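Local coordinates for protein U4/U6 snRNA-associated-splicing factor PRP24 (Saccharomyces cerevisiae, PDB 4N0T) that binds U6 snRNA and works as a spliceosome recycling factor, annealing U6 with U4 snRNA, at residues K30-I35 with L62-K67; K145-K150 with T155-V160. All coordinates share one frame; numbering follows the deposited sequence.

How the interactions relate
Both contacts belong to RNA recognition motifs of one chain, but to different copies: interaction 1 lies in RRM 1 and interaction 2 in RRM 2. They follow one another in sequence, and their centres are 35 Å apart, the nearest atoms about 19 Å, so neither touches the other. In RRM 1, 30-35 with 62-67 packs the loop that follows helix 22-29 against the C-terminal part of helix 58-65. In RRM 2, 145-150 with 155-160 ties the end of helix 136-146 to strand 154-160 of the sheet. Interaction 1 thus sets a loop against a helix, about 14 Å from the bound RNA, whereas interaction 2 reaches the RNA-facing sheet, about 4 Å from it.

Interaction 1 (K30-I35 with L62-K67); sequences KHCGPI and LAAITK
C32 carries the whole contact from the 30-35 side, meeting A63 and A64 on helix 58-65 and K67 just beyond it. The apolar packing comes first. The CB of C32 sits against the methyl of A63, CB to CB 3.7 Å, and the same methyl lies 3.5 Å from the carbonyl O of C32, so A63 is held against both backbone and side chain of one residue. The thiol reaches further along the helix. With SG beside the backbone N and anti to the carbonyl carbon (chi1 -67°), it rests over the helix backbone, SG 3.6 Å from A64 CA, and 4.2 Å from A64 CB. At the edge, the aliphatic part of K67 folds in, its chain bent at chi2 (-69°), and brings CE to 4.1 Å from C32 SG.

No hydrogen bond crosses between the segments; the stronger ones near the contact lie within 62-67. T66 OG1 donates to A63 O at 2.6 Å, in the carbonyl plane and on a lone pair, while K67 N bonds to A64 O at 2.9 Å. These bonds steady the backbone around T66 and K67, from which the lysine chain reaches the thiol.

In the RRM fold, two helices pack on one face of the sheet, and this contact joins the loop leaving helix 22-29 to helix 58-65. F55 of strand 49-55 touches both C32 and A64, and F29 touches A64 and K67. Short alanine side chains let C32 approach the helix backbone closely, and the contact relies on van der Waals packing, with no directional bond between the segments.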
ATOM      1  N   LYS A  30      -7.007  18.896 -26.219  1.00 44.32           N
ATOM      2  CA  LYS A  30      -6.907  19.916 -25.173  1.00 50.76           C
ATOM      3  C   LYS A  30      -7.904  21.071 -25.319  1.00 51.13           C
ATOM      4  O   LYS A  30      -8.184  21.764 -24.342  1.00 53.31           O
ATOM      5  CB  LYS A  30      -5.463  20.401 -24.949  1.00 56.10           C
ATOM      6  CG  LYS A  30      -4.836  21.246 -26.050  1.00 61.04           C
ATOM      7  CD  LYS A  30      -3.359  21.486 -25.700  1.00 64.44           C
ATOM      8  CE  LYS A  30      -2.785  22.738 -26.347  1.00 64.35           C
ATOM      9  NZ  LYS A  30      -2.534  22.561 -27.799  1.00 64.54           N
ATOM     10  N   HIS A  31      -8.460  21.250 -26.517  1.00 50.21           N
ATOM     11  CA  HIS A  31      -9.554  22.209 -26.709  1.00 51.23           C
ATOM     12  C   HIS A  31     -10.868  21.723 -26.079  1.00 45.25           C
ATOM     13  O   HIS A  31     -11.779  22.523 -25.839  1.00 45.34           O
ATOM     14  CB  HIS A  31      -9.780  22.520 -28.196  1.00 58.57           C
ATOM     15  CG  HIS A  31      -8.726  23.391 -28.814  1.00 65.39           C
ATOM     16  ND1 HIS A  31      -7.487  23.594 -28.235  1.00 67.53           N
ATOM     17  CD2 HIS A  31      -8.726  24.107 -29.959  1.00 66.28           C
ATOM     18  CE1 HIS A  31      -6.776  24.399 -29.003  1.00 67.63           C
ATOM     19  NE2 HIS A  31      -7.501  24.726 -30.057  1.00 67.56           N
ATOM     20  N   CYS A  32     -10.975  20.421 -25.814  1.00 36.42           N
ATOM     21  CA  CYS A  32     -12.190  19.874 -25.208  1.00 32.90           C
ATOM     22  C   CYS A  32     -12.342  20.323 -23.767  1.00 30.27           C
ATOM     23  O   CYS A  32     -13.452  20.363 -23.231  1.00 34.27           O
ATOM     24  CB  CYS A  32     -12.182  18.345 -25.238  1.00 29.04           C
ATOM     25  SG  CYS A  32     -12.296  17.651 -26.870  1.00 33.07           S
ATOM     26  N   GLY A  33     -11.223  20.660 -23.134  1.00 30.64           N
ATOM     27  CA  GLY A  33     -11.231  20.990 -21.721  1.00 31.67           C
ATOM     28  C   GLY A  33      -9.915  20.583 -21.095  1.00 33.19           C
ATOM     29  O   GLY A  33      -9.175  19.776 -21.668  1.00 28.90           O
ATOM     30  N   PRO A  34      -9.600  21.150 -19.925  1.00 33.72           N
ATOM     31  CA  PRO A  34      -8.343  20.826 -19.246  1.00 32.47           C
ATOM     32  C   PRO A  34      -8.214  19.328 -18.931  1.00 29.23           C
ATOM     33  O   PRO A  34      -9.173  18.688 -18.499  1.00 25.05           O
ATOM     34  CB  PRO A  34      -8.405  21.665 -17.958  1.00 36.49           C
ATOM     35  CG  PRO A  34      -9.830  22.104 -17.827  1.00 38.45           C
ATOM     36  CD  PRO A  34     -10.362  22.195 -19.220  1.00 37.50           C
ATOM     37  N   ILE A  35      -7.024  18.787 -19.167  1.00 32.89           N
ATOM     38  CA  ILE A  35      -6.765  17.358 -19.007  1.00 28.07           C
ATOM     39  C   ILE A  35      -5.862  17.102 -17.797  1.00 28.18           C
ATOM     40  O   ILE A  35      -4.849  17.781 -17.617  1.00 31.21           O
ATOM     41  CB  ILE A  35      -6.107  16.792 -20.281  1.00 27.05           C
ATOM     42  CG1 ILE A  35      -7.063  16.946 -21.472  1.00 24.95           C
ATOM     43  CG2 ILE A  35      -5.693  15.330 -20.080  1.00 25.66           C
ATOM     44  CD1 ILE A  35      -6.481  16.540 -22.813  1.00 26.33           C
ATOM     45  N   LEU A  62     -17.395  14.970 -22.027  1.00 23.56           N
ATOM     46  CA  LEU A  62     -18.481  15.107 -23.000  1.00 24.46           C
ATOM     47  C   LEU A  62     -17.976  15.661 -24.318  1.00 21.59           C
ATOM     48  O   LEU A  62     -18.316  15.155 -25.389  1.00 28.07           O
ATOM     49  CB  LEU A  62     -19.578  16.020 -22.447  1.00 28.48           C
ATOM     50  CG  LEU A  62     -20.400  15.426 -21.307  1.00 31.90           C
ATOM     51  CD1 LEU A  62     -21.456  16.421 -20.831  1.00 34.68           C
ATOM     52  CD2 LEU A  62     -21.044  14.116 -21.741  1.00 28.36           C
ATOM     53  N   ALA A  63     -17.166  16.710 -24.244  1.00 21.95           N
ATOM     54  CA  ALA A  63     -16.633  17.328 -25.446  1.00 25.45           C
ATOM     55  C   ALA A  63     -15.744  16.356 -26.231  1.00 26.62           C
ATOM     56  O   ALA A  63     -15.784  16.329 -27.464  1.00 24.05           O
ATOM     57  CB  ALA A  63     -15.863  18.581 -25.089  1.00 27.16           C
ATOM     58  N   ALA A  64     -14.944  15.564 -25.520  1.00 24.33           N
ATOM     59  CA  ALA A  64     -14.083  14.580 -26.183  1.00 26.08           C
ATOM     60  C   ALA A  64     -14.903  13.556 -26.962  1.00 19.97           C
ATOM     61  O   ALA A  64     -14.537  13.160 -28.068  1.00 21.78           O
ATOM     62  CB  ALA A  64     -13.192  13.880 -25.168  1.00 26.61           C
ATOM     63  N   ILE A  65     -16.021  13.143 -26.378  1.00 18.78           N
ATOM     64  CA  ILE A  65     -16.895  12.134 -26.969  1.00 21.67           C
ATOM     65  C   ILE A  65     -17.546  12.665 -28.255  1.00 23.12           C
ATOM     66  O   ILE A  65     -17.906  11.879 -29.144  1.00 23.40           O
ATOM     67  CB  ILE A  65     -17.926  11.635 -25.933  1.00 22.19           C
ATOM     68  CG1 ILE A  65     -17.201  10.805 -24.867  1.00 22.56           C
ATOM     69  CG2 ILE A  65     -19.004  10.770 -26.568  1.00 22.61           C
ATOM     70  CD1 ILE A  65     -18.047  10.501 -23.652  1.00 25.56           C
ATOM     71  N   THR A  66     -17.659  13.988 -28.383  1.00 20.90           N
ATOM     72  CA  THR A  66     -18.138  14.558 -29.656  1.00 26.42           C
ATOM     73  C   THR A  66     -17.150  14.314 -30.797  1.00 28.41           C
ATOM     74  O   THR A  66     -17.499  14.469 -31.979  1.00 29.34           O
ATOM     75  CB  THR A  66     -18.470  16.078 -29.584  1.00 22.40           C
ATOM     76  OG1 THR A  66     -17.265  16.845 -29.491  1.00 24.34           O
ATOM     77  CG2 THR A  66     -19.401  16.391 -28.421  1.00 30.34           C
ATOM     78  N   LYS A  67     -15.918  13.939 -30.457  1.00 23.63           N
ATOM     79  CA  LYS A  67     -14.928  13.597 -31.478  1.00 22.57           C
ATOM     80  C   LYS A  67     -15.058  12.164 -31.972  1.00 20.16           C
ATOM     81  O   LYS A  67     -14.269  11.737 -32.811  1.00 21.75           O
ATOM     82  CB  LYS A  67     -13.496  13.795 -30.971  1.00 22.57           C
ATOM     83  CG  LYS A  67     -13.203  15.157 -30.374  1.00 32.78           C
ATOM     84  CD  LYS A  67     -13.215  16.229 -31.440  1.00 41.45           C
ATOM     85  CE  LYS A  67     -12.619  17.522 -30.919  1.00 45.41           C
ATOM     86  NZ  LYS A  67     -12.570  18.538 -32.011  1.00 49.07           N
TER

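Interaction 2 (K145-K150 with T155-V160)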
ATOM      1  N   LYS A 145      -9.210 -15.342 -15.371  1.00 22.89           N
ATOM      2  CA  LYS A 145      -7.888 -15.959 -15.400  1.00 25.73           C
ATOM      3  C   LYS A 145      -7.002 -15.646 -14.197  1.00 30.49           C
ATOM      4  O   LYS A 145      -6.131 -16.448 -13.856  1.00 29.97           O
ATOM      5  CB  LYS A 145      -7.145 -15.558 -16.675  1.00 31.12           C
ATOM      6  CG  LYS A 145      -7.895 -15.873 -17.970  1.00 33.66           C
ATOM      7  CD  LYS A 145      -7.959 -17.370 -18.251  1.00 37.72           C
ATOM      8  CE  LYS A 145      -6.574 -17.943 -18.504  1.00 44.77           C
ATOM      9  NZ  LYS A 145      -6.631 -19.200 -19.308  1.00 49.95           N
ATOM     10  N   LEU A 146      -7.211 -14.490 -13.561  1.00 26.40           N
ATOM     11  CA  LEU A 146      -6.258 -14.008 -12.557  1.00 21.24           C
ATOM     12  C   LEU A 146      -6.764 -14.086 -11.119  1.00 22.09           C
ATOM     13  O   LEU A 146      -5.953 -14.164 -10.194  1.00 25.65           O
ATOM     14  CB  LEU A 146      -5.806 -12.574 -12.859  1.00 22.62           C
ATOM     15  CG  LEU A 146      -5.240 -12.338 -14.262  1.00 23.63           C
ATOM     16  CD1 LEU A 146      -4.866 -10.871 -14.464  1.00 21.30           C
ATOM     17  CD2 LEU A 146      -4.036 -13.239 -14.535  1.00 26.88           C
ATOM     18  N   ASN A 147      -8.080 -14.034 -10.917  1.00 21.62           N
ATOM     19  CA  ASN A 147      -8.606 -14.152  -9.553  1.00 23.72           C
ATOM     20  C   ASN A 147      -8.340 -15.556  -9.026  1.00 28.83           C
ATOM     21  O   ASN A 147      -8.821 -16.541  -9.605  1.00 28.44           O
ATOM     22  CB  ASN A 147     -10.104 -13.842  -9.469  1.00 21.26           C
ATOM     23  CG  ASN A 147     -10.593 -13.733  -8.029  1.00 29.33           C
ATOM     24  OD1 ASN A 147      -9.957 -13.075  -7.202  1.00 24.16           O
ATOM     25  ND2 ASN A 147     -11.703 -14.404  -7.716  1.00 30.52           N
ATOM     26  N   GLY A 148      -7.572 -15.649  -7.941  1.00 26.55           N
ATOM     27  CA  GLY A 148      -7.241 -16.939  -7.355  1.00 30.26           C
ATOM     28  C   GLY A 148      -5.898 -17.483  -7.813  1.00 29.25           C
ATOM     29  O   GLY A 148      -5.430 -18.514  -7.327  1.00 33.33           O
ATOM     30  N   LEU A 149      -5.258 -16.785  -8.743  1.00 26.93           N
ATOM     31  CA  LEU A 149      -3.945 -17.201  -9.230  1.00 29.47           C
ATOM     32  C   LEU A 149      -2.904 -17.171  -8.112  1.00 34.64           C
ATOM     33  O   LEU A 149      -2.805 -16.196  -7.366  1.00 31.21           O
ATOM     34  CB  LEU A 149      -3.499 -16.304 -10.389  1.00 26.61           C
ATOM     35  CG  LEU A 149      -2.197 -16.629 -11.102  1.00 30.94           C
ATOM     36  CD1 LEU A 149      -2.332 -17.952 -11.847  1.00 31.81           C
ATOM     37  CD2 LEU A 149      -1.817 -15.513 -12.062  1.00 33.56           C
ATOM     38  N   LYS A 150      -2.131 -18.246  -7.989  1.00 35.51           N
ATOM     39  CA  LYS A 150      -1.086 -18.294  -6.972  1.00 34.15           C
ATOM     40  C   LYS A 150       0.255 -17.808  -7.521  1.00 37.29           C
ATOM     41  O   LYS A 150       0.763 -18.322  -8.521  1.00 42.59           O
ATOM     42  CB  LYS A 150      -0.977 -19.699  -6.372  1.00 37.37           C
ATOM     43  CG  LYS A 150      -2.177 -20.084  -5.515  1.00 44.29           C
ATOM     44  CD  LYS A 150      -2.080 -21.533  -5.058  1.00 49.25           C
ATOM     45  CE  LYS A 150      -2.861 -21.774  -3.774  1.00 49.69           C
ATOM     46  NZ  LYS A 150      -4.303 -21.433  -3.921  1.00 51.87           N
ATOM     47  N   THR A 155      -2.184 -15.926  -2.940  1.00 25.61           N
ATOM     48  CA  THR A 155      -3.382 -16.091  -3.757  1.00 25.74           C
ATOM     49  C   THR A 155      -3.862 -14.714  -4.216  1.00 24.49           C
ATOM     50  O   THR A 155      -4.355 -13.911  -3.418  1.00 20.93           O
ATOM     51  CB  THR A 155      -4.505 -16.800  -2.996  1.00 28.57           C
ATOM     52  OG1 THR A 155      -4.068 -18.109  -2.611  1.00 31.01           O
ATOM     53  CG2 THR A 155      -5.740 -16.934  -3.863  1.00 29.31           C
ATOM     54  N   LEU A 156      -3.715 -14.445  -5.506  1.00 22.40           N
ATOM     55  CA  LEU A 156      -4.117 -13.152  -6.060  1.00 19.87           C
ATOM     56  C   LEU A 156      -5.628 -12.909  -5.972  1.00 20.69           C
ATOM     57  O   LEU A 156      -6.445 -13.821  -6.163  1.00 19.50           O
ATOM     58  CB  LEU A 156      -3.643 -13.043  -7.520  1.00 17.45           C
ATOM     59  CG  LEU A 156      -3.759 -11.651  -8.140  1.00 17.85           C
ATOM     60  CD1 LEU A 156      -2.727 -10.746  -7.502  1.00 17.06           C
ATOM     61  CD2 LEU A 156      -3.526 -11.716  -9.659  1.00 17.94           C
ATOM     62  N   VAL A 157      -6.006 -11.667  -5.676  1.00 17.55           N
ATOM     63  CA  VAL A 157      -7.406 -11.271  -5.735  1.00 14.59           C
ATOM     64  C   VAL A 157      -7.574 -10.306  -6.898  1.00 14.88           C
ATOM     65  O   VAL A 157      -6.867  -9.295  -6.966  1.00 18.12           O
ATOM     66  CB  VAL A 157      -7.829 -10.533  -4.448  1.00 17.50           C
ATOM     67  CG1 VAL A 157      -9.239  -9.981  -4.599  1.00 17.22           C
ATOM     68  CG2 VAL A 157      -7.743 -11.466  -3.252  1.00 22.45           C
ATOM     69  N   THR A 158      -8.467 -10.634  -7.835  1.00 17.37           N
ATOM     70  CA  THR A 158      -8.748  -9.741  -8.978  1.00 16.05           C
ATOM     71  C   THR A 158     -10.261  -9.578  -9.105  1.00 19.01           C
ATOM     72  O   THR A 158     -10.992 -10.566  -9.223  1.00 21.67           O
ATOM     73  CB  THR A 158      -8.157 -10.292 -10.304  1.00 16.38           C
ATOM     74  OG1 THR A 158      -6.746 -10.459 -10.159  1.00 19.96           O
ATOM     75  CG2 THR A 158      -8.411  -9.314 -11.464  1.00 16.11           C
ATOM     76  N   LYS A 159     -10.736  -8.331  -9.058  1.00 16.14           N
ATOM     77  CA  LYS A 159     -12.163  -8.034  -9.047  1.00 16.56           C
ATOM     78  C   LYS A 159     -12.489  -6.934 -10.049  1.00 16.64           C
ATOM     79  O   LYS A 159     -11.654  -6.074 -10.328  1.00 16.58           O
ATOM     80  CB  LYS A 159     -12.600  -7.559  -7.648  1.00 19.78           C
ATOM     81  CG  LYS A 159     -12.487  -8.600  -6.531  1.00 20.60           C
ATOM     82  CD  LYS A 159     -12.833  -7.974  -5.161  1.00 23.34           C
ATOM     83  CE  LYS A 159     -12.848  -9.000  -4.037  1.00 30.33           C
ATOM     84  NZ  LYS A 159     -14.090  -9.817  -4.068  1.00 34.15           N
ATOM     85  N   VAL A 160     -13.702  -6.964 -10.585  1.00 18.60           N
ATOM     86  CA  VAL A 160     -14.236  -5.807 -11.273  1.00 18.74           C
ATOM     87  C   VAL A 160     -14.373  -4.714 -10.209  1.00 19.02           C
ATOM     88  O   VAL A 160     -14.998  -4.930  -9.168  1.00 22.99           O
ATOM     89  CB  VAL A 160     -15.586  -6.122 -11.929  1.00 25.42           C
ATOM     90  CG1 VAL A 160     -16.202  -4.865 -12.503  1.00 29.30           C
ATOM     91  CG2 VAL A 160     -15.390  -7.159 -13.044  1.00 25.34           C
TER
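With chi1 at -170°, N147 has CG anti to its own N, which swings the amide across to the strand, and a chi2 of 46° turns OD1 toward the backbone N of T158. T158 N donates to N147 OD1 at 2.9 Å, nearly straight (167°), though the donor is somewhat tilted out of the carbonyl plane. Two backbone bonds continue the pairing: G148 N to L156 O at 2.8 Å and L156 N to L149 O at 2.7 Å. L146 to L149 form a type II turn, closed by the bond from L149 N to L146 O (3.1 Å), with G148 as its third residue, where glycine is common.

This is the end of an RRM, where the last helix, 136-146, turns back into the short edge strand 150-151, and strand 154-160 returns antiparallel as a hairpin; K150 and T155 are a non-hydrogen-bonded pair whose side chains lie side by side. On the hydrophobic side, L156 CD2 packs at 4.0 Å from L146 CB, and L104 of helix 98-107 touches L149 and L156. T158 OG1 lies 3.6 Å from L146 CB and is buried without a polar partner. V157 and K159 point away from 145-150, and each packs on an adenine base of the bound RNA.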